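PDB 2I14: nicotinate-nucleotide pyrophosphorylase from Pyrococcus furiosus, which probably joins nicotinate to phosphoribosyl pyrophosphate, with ATP hydrolysis, to give nicotinate mononucleotide for NAD biosynthesis. Local coordinates for residues Y80-G85 with E358-P363; Q329-E334 with K345-C350. All coordinates share one frame; numbering follows the deposited sequence.

Contact 1. Residues Y80-G85 with E358-P363; sequences YAMPEG and EPLLKP
Tyr-80 and Ala-81 pair with Pro-363 and Lys-362 in antiparallel fashion, Ala-81 and Lys-362 as the hydrogen-bonded pair and Tyr-80 and Pro-363 as the non-hydrogen-bonded one, the CA atoms of Tyr-80 and Pro-363 4.1 Å apart. The pairing makes strands 77-81 and 357-365 neighbours in an antiparallel sheet shared by two family regions: the first strand belongs to the quinolinate phosphoribosyltransferase N-terminal region, the second to the C-terminal region of nicotinate phosphoribosyltransferases. Ala-81 N donates to Lys-362 O over 2.8 Å, and Lys-362 N to Ala-81 O. Beyond this pair the strand 357-365 is interrupted at Leu-360 and Leu-361, and the chain 82-85 leaves the sheet. On one face the Tyr-80 ring and the Pro-363 ring meet obliquely through CD2 and CG, 3.9 Å apart; the phenol oxygen reaches on to Glu-98, in the adjoining strand 95-98. Leu-361 brings CD1 against the backbone of Ala-81, 4.0 Å from its CA. Farther along, Met-82 has CG anti to its carbonyl carbon (chi1 -71°) and an extended chain, which carries it across Leu-360 at an oblique angle. Both residues also touch Val-330, an apolar cluster where the end of strand 77-81, the break in 357-365 and strand 328-333 meet. Two carbons mark the Met-82 contact: its CG lies 4.0 Å from Leu-360 CB, and its CE meets Leu-360 CD1.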
ATOM      1  N   TYR A  80      36.932 -22.961  18.637  1.00 67.61           N
ATOM      2  CA  TYR A  80      37.476 -22.250  17.482  1.00 66.73           C
ATOM      3  C   TYR A  80      36.540 -21.074  17.222  1.00 64.50           C
ATOM      4  O   TYR A  80      35.346 -21.140  17.530  1.00 64.77           O
ATOM      5  CB  TYR A  80      37.532 -23.166  16.257  1.00 68.70           C
ATOM      6  CG  TYR A  80      37.948 -24.585  16.577  1.00 71.20           C
ATOM      7  CD1 TYR A  80      37.108 -25.422  17.317  1.00 72.72           C
ATOM      8  CD2 TYR A  80      39.162 -25.102  16.123  1.00 71.39           C
ATOM      9  CE1 TYR A  80      37.461 -26.740  17.595  1.00 74.33           C
ATOM     10  CE2 TYR A  80      39.526 -26.423  16.392  1.00 73.09           C
ATOM     11  CZ  TYR A  80      38.668 -27.241  17.128  1.00 74.54           C
ATOM     12  OH  TYR A  80      38.989 -28.564  17.379  1.00 75.54           O
ATOM     13  N   ALA A  81      37.067 -19.993  16.669  1.00 61.36           N
ATOM     14  CA  ALA A  81      36.224 -18.838  16.418  1.00 59.26           C
ATOM     15  C   ALA A  81      36.788 -17.890  15.368  1.00 58.05           C
ATOM     16  O   ALA A  81      37.879 -18.101  14.831  1.00 57.86           O
ATOM     17  CB  ALA A  81      35.987 -18.081  17.721  1.00 56.80           C
ATOM     18  N   MET A  82      36.007 -16.858  15.069  1.00 55.80           N
ATOM     19  CA  MET A  82      36.405 -15.830  14.132  1.00 54.03           C
ATOM     20  C   MET A  82      36.897 -14.713  15.030  1.00 52.27           C
ATOM     21  O   MET A  82      36.482 -14.606  16.176  1.00 52.02           O
ATOM     22  CB  MET A  82      35.210 -15.310  13.332  1.00 55.61           C
ATOM     23  CG  MET A  82      34.614 -16.248  12.291  1.00 56.18           C
ATOM     24  SD  MET A  82      33.361 -15.354  11.293  1.00 56.61           S
ATOM     25  CE  MET A  82      32.851 -16.658  10.173  1.00 57.24           C
ATOM     26  N   PRO A  83      37.803 -13.872  14.533  1.00 51.44           N
ATOM     27  CA  PRO A  83      38.282 -12.785  15.393  1.00 49.99           C
ATOM     28  C   PRO A  83      37.160 -11.800  15.719  1.00 49.14           C
ATOM     29  O   PRO A  83      36.400 -11.385  14.842  1.00 47.67           O
ATOM     30  CB  PRO A  83      39.406 -12.158  14.567  1.00 49.87           C
ATOM     31  CG  PRO A  83      39.030 -12.503  13.136  1.00 50.27           C
ATOM     32  CD  PRO A  83      38.539 -13.920  13.258  1.00 51.01           C
ATOM     33  N   GLU A  84      37.047 -11.434  16.987  1.00 49.09           N
ATOM     34  CA  GLU A  84      36.000 -10.506  17.379  1.00 49.09           C
ATOM     35  C   GLU A  84      36.023  -9.302  16.440  1.00 48.56           C
ATOM     36  O   GLU A  84      37.088  -8.795  16.094  1.00 48.72           O
ATOM     37  CB  GLU A  84      36.189 -10.083  18.837  1.00 48.70           C
ATOM     38  CG  GLU A  84      35.042  -9.273  19.413  1.00 51.12           C
ATOM     39  CD  GLU A  84      34.927  -9.402  20.935  1.00 54.53           C
ATOM     40  OE1 GLU A  84      34.131  -8.651  21.555  1.00 55.20           O
ATOM     41  OE2 GLU A  84      35.626 -10.264  21.516  1.00 56.66           O
ATOM     42  N   GLY A  85      34.839  -8.877  16.000  1.00 47.70           N
ATOM     43  CA  GLY A  85      34.742  -7.744  15.104  1.00 46.28           C
ATOM     44  C   GLY A  85      34.614  -8.136  13.647  1.00 45.59           C
ATOM     45  O   GLY A  85      34.375  -7.288  12.796  1.00 45.98           O
ATOM     46  N   GLU A 358      41.804 -16.491   3.114  1.00 82.98           N
ATOM     47  CA  GLU A 358      42.316 -16.977   4.387  1.00 82.12           C
ATOM     48  C   GLU A 358      41.202 -17.469   5.309  1.00 80.47           C
ATOM     49  O   GLU A 358      40.130 -16.875   5.372  1.00 79.88           O
ATOM     50  CB  GLU A 358      43.101 -15.863   5.082  1.00 84.00           C
ATOM     51  CG  GLU A 358      44.303 -16.322   5.922  1.00 87.52           C
ATOM     52  CD  GLU A 358      45.508 -16.779   5.080  1.00 89.55           C
ATOM     53  OE1 GLU A 358      45.631 -17.992   4.785  1.00 90.25           O
ATOM     54  OE2 GLU A 358      46.337 -15.917   4.707  1.00 90.15           O
ATOM     55  N   PRO A 359      41.454 -18.568   6.041  1.00 79.45           N
ATOM     56  CA  PRO A 359      40.520 -19.194   6.984  1.00 78.47           C
ATOM     57  C   PRO A 359      40.127 -18.241   8.104  1.00 77.36           C
ATOM     58  O   PRO A 359      40.945 -17.430   8.538  1.00 77.97           O
ATOM     59  CB  PRO A 359      41.320 -20.377   7.519  1.00 78.24           C
ATOM     60  CG  PRO A 359      42.189 -20.733   6.384  1.00 78.41           C
ATOM     61  CD  PRO A 359      42.674 -19.381   5.930  1.00 78.97           C
ATOM     62  N   LEU A 360      38.890 -18.347   8.583  1.00 75.44           N
ATOM     63  CA  LEU A 360      38.432 -17.472   9.653  1.00 73.30           C
ATOM     64  C   LEU A 360      38.305 -18.178  11.001  1.00 72.88           C
ATOM     65  O   LEU A 360      38.603 -17.585  12.039  1.00 73.54           O
ATOM     66  CB  LEU A 360      37.108 -16.808   9.261  1.00 71.73           C
ATOM     67  CG  LEU A 360      37.175 -15.804   8.108  1.00 69.57           C
ATOM     68  CD1 LEU A 360      35.789 -15.335   7.734  1.00 68.58           C
ATOM     69  CD2 LEU A 360      38.027 -14.638   8.522  1.00 69.72           C
ATOM     70  N   LEU A 361      37.866 -19.431  11.003  1.00 72.14           N
ATOM     71  CA  LEU A 361      37.747 -20.162  12.265  1.00 72.23           C
ATOM     72  C   LEU A 361      39.147 -20.521  12.764  1.00 72.34           C
ATOM     73  O   LEU A 361      39.848 -21.329  12.151  1.00 71.93           O
ATOM     74  CB  LEU A 361      36.934 -21.452  12.092  1.00 72.31           C
ATOM     75  CG  LEU A 361      35.403 -21.440  12.014  1.00 72.22           C
ATOM     76  CD1 LEU A 361      34.841 -20.687  13.209  1.00 72.03           C
ATOM     77  CD2 LEU A 361      34.945 -20.811  10.715  1.00 72.18           C
ATOM     78  N   LYS A 362      39.556 -19.916  13.875  1.00 72.23           N
ATOM     79  CA  LYS A 362      40.874 -20.175  14.440  1.00 71.65           C
ATOM     80  C   LYS A 362      40.740 -20.613  15.877  1.00 70.62           C
ATOM     81  O   LYS A 362      39.844 -20.160  16.580  1.00 70.38           O
ATOM     82  CB  LYS A 362      41.736 -18.916  14.388  1.00 73.67           C
ATOM     83  CG  LYS A 362      42.011 -18.391  12.986  1.00 76.10           C
ATOM     84  CD  LYS A 362      42.721 -19.438  12.134  1.00 78.47           C
ATOM     85  CE  LYS A 362      43.039 -18.902  10.743  1.00 79.82           C
ATOM     86  NZ  LYS A 362      43.981 -17.742  10.788  1.00 80.44           N
ATOM     87  N   PRO A 363      41.631 -21.507  16.335  1.00 70.61           N
ATOM     88  CA  PRO A 363      41.602 -22.008  17.715  1.00 70.61           C
ATOM     89  C   PRO A 363      41.810 -20.903  18.752  1.00 70.59           C
ATOM     90  O   PRO A 363      42.753 -20.111  18.637  1.00 70.41           O
ATOM     91  CB  PRO A 363      42.740 -23.026  17.736  1.00 69.24           C
ATOM     92  CG  PRO A 363      42.757 -23.531  16.339  1.00 70.03           C
ATOM     93  CD  PRO A 363      42.611 -22.263  15.534  1.00 70.24           C
TER

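Contact 2. Residues Q329-E334 with K345-C350. With ZN (zinc ion), chain G.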
ATOM      1  N   GLN A 329      34.676 -24.699   7.543  1.00 73.76           N
ATOM      2  CA  GLN A 329      35.466 -23.477   7.614  1.00 72.55           C
ATOM      3  C   GLN A 329      34.920 -22.449   6.641  1.00 71.01           C
ATOM      4  O   GLN A 329      34.296 -22.798   5.643  1.00 70.54           O
ATOM      5  CB  GLN A 329      36.933 -23.763   7.266  1.00 73.46           C
ATOM      6  CG  GLN A 329      37.902 -23.616   8.442  1.00 72.99           C
ATOM      7  CD  GLN A 329      38.126 -22.173   8.836  1.00 71.64           C
ATOM      8  OE1 GLN A 329      37.184 -21.422   9.052  1.00 71.79           O
ATOM      9  NE2 GLN A 329      39.380 -21.784   8.938  1.00 72.10           N
ATOM     10  N   VAL A 330      35.159 -21.178   6.948  1.00 69.88           N
ATOM     11  CA  VAL A 330      34.715 -20.072   6.114  1.00 68.71           C
ATOM     12  C   VAL A 330      35.930 -19.322   5.587  1.00 67.70           C
ATOM     13  O   VAL A 330      36.720 -18.786   6.359  1.00 66.28           O
ATOM     14  CB  VAL A 330      33.831 -19.079   6.911  1.00 69.43           C
ATOM     15  CG1 VAL A 330      32.555 -19.750   7.360  1.00 70.53           C
ATOM     16  CG2 VAL A 330      34.565 -18.585   8.116  1.00 70.02           C
ATOM     17  N   TYR A 331      36.081 -19.290   4.267  1.00 68.11           N
ATOM     18  CA  TYR A 331      37.209 -18.597   3.647  1.00 68.92           C
ATOM     19  C   TYR A 331      36.801 -17.233   3.117  1.00 68.35           C
ATOM     20  O   TYR A 331      35.807 -17.097   2.416  1.00 68.03           O
ATOM     21  CB  TYR A 331      37.832 -19.446   2.527  1.00 69.93           C
ATOM     22  CG  TYR A 331      38.458 -20.720   3.052  1.00 72.30           C
ATOM     23  CD1 TYR A 331      37.672 -21.830   3.359  1.00 73.56           C
ATOM     24  CD2 TYR A 331      39.823 -20.790   3.322  1.00 72.93           C
ATOM     25  CE1 TYR A 331      38.221 -22.977   3.924  1.00 74.68           C
ATOM     26  CE2 TYR A 331      40.385 -21.938   3.889  1.00 74.49           C
ATOM     27  CZ  TYR A 331      39.576 -23.028   4.187  1.00 74.88           C
ATOM     28  OH  TYR A 331      40.116 -24.170   4.742  1.00 74.53           O
ATOM     29  N   ARG A 332      37.583 -16.221   3.474  1.00 67.98           N
ATOM     30  CA  ARG A 332      37.313 -14.857   3.075  1.00 67.35           C
ATOM     31  C   ARG A 332      38.459 -14.328   2.238  1.00 67.84           C
ATOM     32  O   ARG A 332      39.620 -14.510   2.584  1.00 68.07           O
ATOM     33  CB  ARG A 332      37.169 -13.984   4.314  1.00 66.47           C
ATOM     34  CG  ARG A 332      36.476 -12.686   4.036  1.00 66.41           C
ATOM     35  CD  ARG A 332      37.054 -11.521   4.808  1.00 65.80           C
ATOM     36  NE  ARG A 332      37.419 -11.847   6.181  1.00 66.09           N
ATOM     37  CZ  ARG A 332      37.463 -10.956   7.167  1.00 65.92           C
ATOM     38  NH1 ARG A 332      37.148  -9.689   6.934  1.00 65.68           N
ATOM     39  NH2 ARG A 332      37.858 -11.319   8.378  1.00 66.02           N
ATOM     40  N   CYS A 333      38.144 -13.674   1.130  1.00 68.36           N
ATOM     41  CA  CYS A 333      39.199 -13.118   0.308  1.00 68.87           C
ATOM     42  C   CYS A 333      39.295 -11.656   0.714  1.00 69.65           C
ATOM     43  O   CYS A 333      38.482 -11.180   1.491  1.00 69.58           O
ATOM     44  CB  CYS A 333      38.856 -13.232  -1.173  1.00 67.87           C
ATOM     45  SG  CYS A 333      37.868 -11.876  -1.765  1.00 63.29           S
ATOM     46  N   GLU A 334      40.286 -10.947   0.196  1.00 71.31           N
ATOM     47  CA  GLU A 334      40.460  -9.540   0.530  1.00 73.22           C
ATOM     48  C   GLU A 334      39.363  -8.677  -0.068  1.00 73.25           C
ATOM     49  O   GLU A 334      39.297  -7.485   0.199  1.00 72.23           O
ATOM     50  CB  GLU A 334      41.804  -9.036   0.016  1.00 75.72           C
ATOM     51  CG  GLU A 334      43.000  -9.780   0.551  1.00 79.45           C
ATOM     52  CD  GLU A 334      44.108  -9.892  -0.487  1.00 82.37           C
ATOM     53  OE1 GLU A 334      44.526  -8.847  -1.045  1.00 82.80           O
ATOM     54  OE2 GLU A 334      44.556 -11.032  -0.745  1.00 83.44           O
ATOM     55  N   LYS A 345      38.012 -30.123   2.914  1.00 88.31           N
ATOM     56  CA  LYS A 345      38.582 -29.502   1.723  1.00 90.67           C
ATOM     57  C   LYS A 345      39.232 -28.185   2.132  1.00 91.71           C
ATOM     58  O   LYS A 345      38.949 -27.658   3.208  1.00 91.88           O
ATOM     59  CB  LYS A 345      37.488 -29.240   0.678  1.00 92.01           C
ATOM     60  CG  LYS A 345      36.779 -30.499   0.150  1.00 93.99           C
ATOM     61  CD  LYS A 345      35.863 -31.153   1.195  1.00 94.29           C
ATOM     62  CE  LYS A 345      35.227 -32.439   0.669  1.00 94.49           C
ATOM     63  NZ  LYS A 345      34.392 -33.124   1.700  1.00 93.52           N
ATOM     64  N   LYS A 346      40.097 -27.647   1.280  1.00 93.02           N
ATOM     65  CA  LYS A 346      40.778 -26.397   1.604  1.00 94.56           C
ATOM     66  C   LYS A 346      40.916 -25.461   0.409  1.00 95.42           C
ATOM     67  O   LYS A 346      41.434 -25.842  -0.643  1.00 95.37           O
ATOM     68  CB  LYS A 346      42.159 -26.701   2.201  1.00 94.91           C
ATOM     69  CG  LYS A 346      42.097 -27.630   3.417  1.00 94.40           C
ATOM     70  CD  LYS A 346      43.456 -27.924   4.011  1.00 93.13           C
ATOM     71  CE  LYS A 346      43.333 -28.976   5.097  1.00 93.18           C
ATOM     72  NZ  LYS A 346      42.384 -28.571   6.171  1.00 92.08           N
ATOM     73  N   LEU A 347      40.443 -24.230   0.590  1.00 96.29           N
ATOM     74  CA  LEU A 347      40.491 -23.207  -0.451  1.00 97.28           C
ATOM     75  C   LEU A 347      41.798 -22.436  -0.442  1.00 98.34           C
ATOM     76  O   LEU A 347      42.499 -22.385   0.569  1.00 98.99           O
ATOM     77  CB  LEU A 347      39.346 -22.213  -0.265  1.00 96.64           C
ATOM     78  CG  LEU A 347      38.005 -22.514  -0.916  1.00 95.71           C
ATOM     79  CD1 LEU A 347      36.920 -21.721  -0.221  1.00 95.98           C
ATOM     80  CD2 LEU A 347      38.075 -22.175  -2.392  1.00 95.09           C
ATOM     81  N   GLU A 348      42.113 -21.830  -1.580  1.00 99.21           N
ATOM     82  CA  GLU A 348      43.319 -21.030  -1.722  1.00100.26           C
ATOM     83  C   GLU A 348      43.009 -19.935  -2.721  1.00100.00           C
ATOM     84  O   GLU A 348      43.450 -18.799  -2.585  1.00 99.57           O
ATOM     85  CB  GLU A 348      44.478 -21.896  -2.213  1.00102.18           C
ATOM     86  CG  GLU A 348      45.808 -21.157  -2.361  1.00105.18           C
ATOM     87  CD  GLU A 348      46.212 -20.362  -1.118  1.00106.82           C
ATOM     88  OE1 GLU A 348      47.375 -19.899  -1.061  1.00106.78           O
ATOM     89  OE2 GLU A 348      45.376 -20.186  -0.204  1.00107.95           O
ATOM     90  N   ARG A 349      42.226 -20.299  -3.724  1.00100.53           N
ATOM     91  CA  ARG A 349      41.799 -19.380  -4.766  1.00100.85           C
ATOM     92  C   ARG A 349      40.407 -18.915  -4.359  1.00100.29           C
ATOM     93  O   ARG A 349      39.669 -19.655  -3.703  1.00100.75           O
ATOM     94  CB  ARG A 349      41.700 -20.121  -6.099  1.00102.53           C
ATOM     95  CG  ARG A 349      40.499 -21.073  -6.170  1.00104.23           C
ATOM     96  CD  ARG A 349      40.689 -22.159  -7.205  1.00106.65           C
ATOM     97  NE  ARG A 349      41.777 -23.070  -6.847  1.00108.77           N
ATOM     98  CZ  ARG A 349      41.805 -23.809  -5.743  1.00109.25           C
ATOM     99  NH1 ARG A 349      40.801 -23.749  -4.880  1.00109.56           N
ATOM    100  NH2 ARG A 349      42.837 -24.609  -5.503  1.00109.79           N
ATOM    101  N   CYS A 350      40.040 -17.697  -4.733  1.00 99.06           N
ATOM    102  CA  CYS A 350      38.708 -17.218  -4.402  1.00 98.00           C
ATOM    103  C   CYS A 350      37.781 -17.591  -5.546  1.00 97.87           C
ATOM    104  O   CYS A 350      37.886 -17.034  -6.634  1.00 97.72           O
ATOM    105  CB  CYS A 350      38.694 -15.711  -4.220  1.00 97.35           C
ATOM    106  SG  CYS A 350      37.041 -15.099  -3.860  1.00 95.82           S
TER
HETATM  107 ZN    ZN G 391      37.235 -12.522  -3.976  1.00 57.79          ZN
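A zinc ion ties Cys-333 to Cys-350, clamping the end of strand 328-333 to an irregular loop, 345-350, with no regular secondary structure. Cys-333 SG binds the metal at 2.4 Å and Cys-350 SG at 2.6 Å. The two sulfurs approach by different torsions: at Cys-333 the sulfur sits between the backbone N and the carbonyl carbon (chi1 86°), whereas at Cys-350 it lies opposite the backbone N (chi1 178°). Beside the metal the two CB atoms of Cys-333 and Cys-350 touch at 3.9 Å. The other anchor is apolar. Leu-347 lies across one face of the Tyr-331 ring in a CH-pi contact, its CB 3.9 Å from the ring centroid and 18° off the normal, while its CD1 reaches back to Tyr-331 CD1 at 3.7 Å, beside the ring's attachment to CB. The phenol end extends along the loop, with Tyr-331 OH 3.9 Å from Lys-346 CA. Tyr-331 also touches Pro-359 of strand 357-365 and Val-341 of strand 338-342, so the ring is held among the loop and both neighbouring strands. The cysteine sulfurs would probably be stabilised as thiolates by the metal. His-337, through ND1, and Cys-353 complete a site of three cysteines and one histidine, Cys-350 and Cys-353 forming a CxxC pair; it is probably structural, fastening a loop to the turn of the hairpin 328-333/338-342.

Contacts 1 and 2 lie with centres about 13 Å apart in one antiparallel sheet, where strands 77-81, 357-365, 328-333 and 338-342 follow one another. Along the chain contact 2 is nested inside the long loop closed by contact 1: 80-85 comes first, then 329-334, 345-350 and finally 358-363. Strands 328-333 and 357-365 are neighbours, so the two contacts meet directly: Arg-332 O accepts a probable hydrogen bond from Glu-358 N. Contact 1 thus docks the C-terminal region on the N-terminal one, while contact 2 fixes that region's outer, zinc-bearing end, a metal site distinct from the one at His-184 and Asp-241.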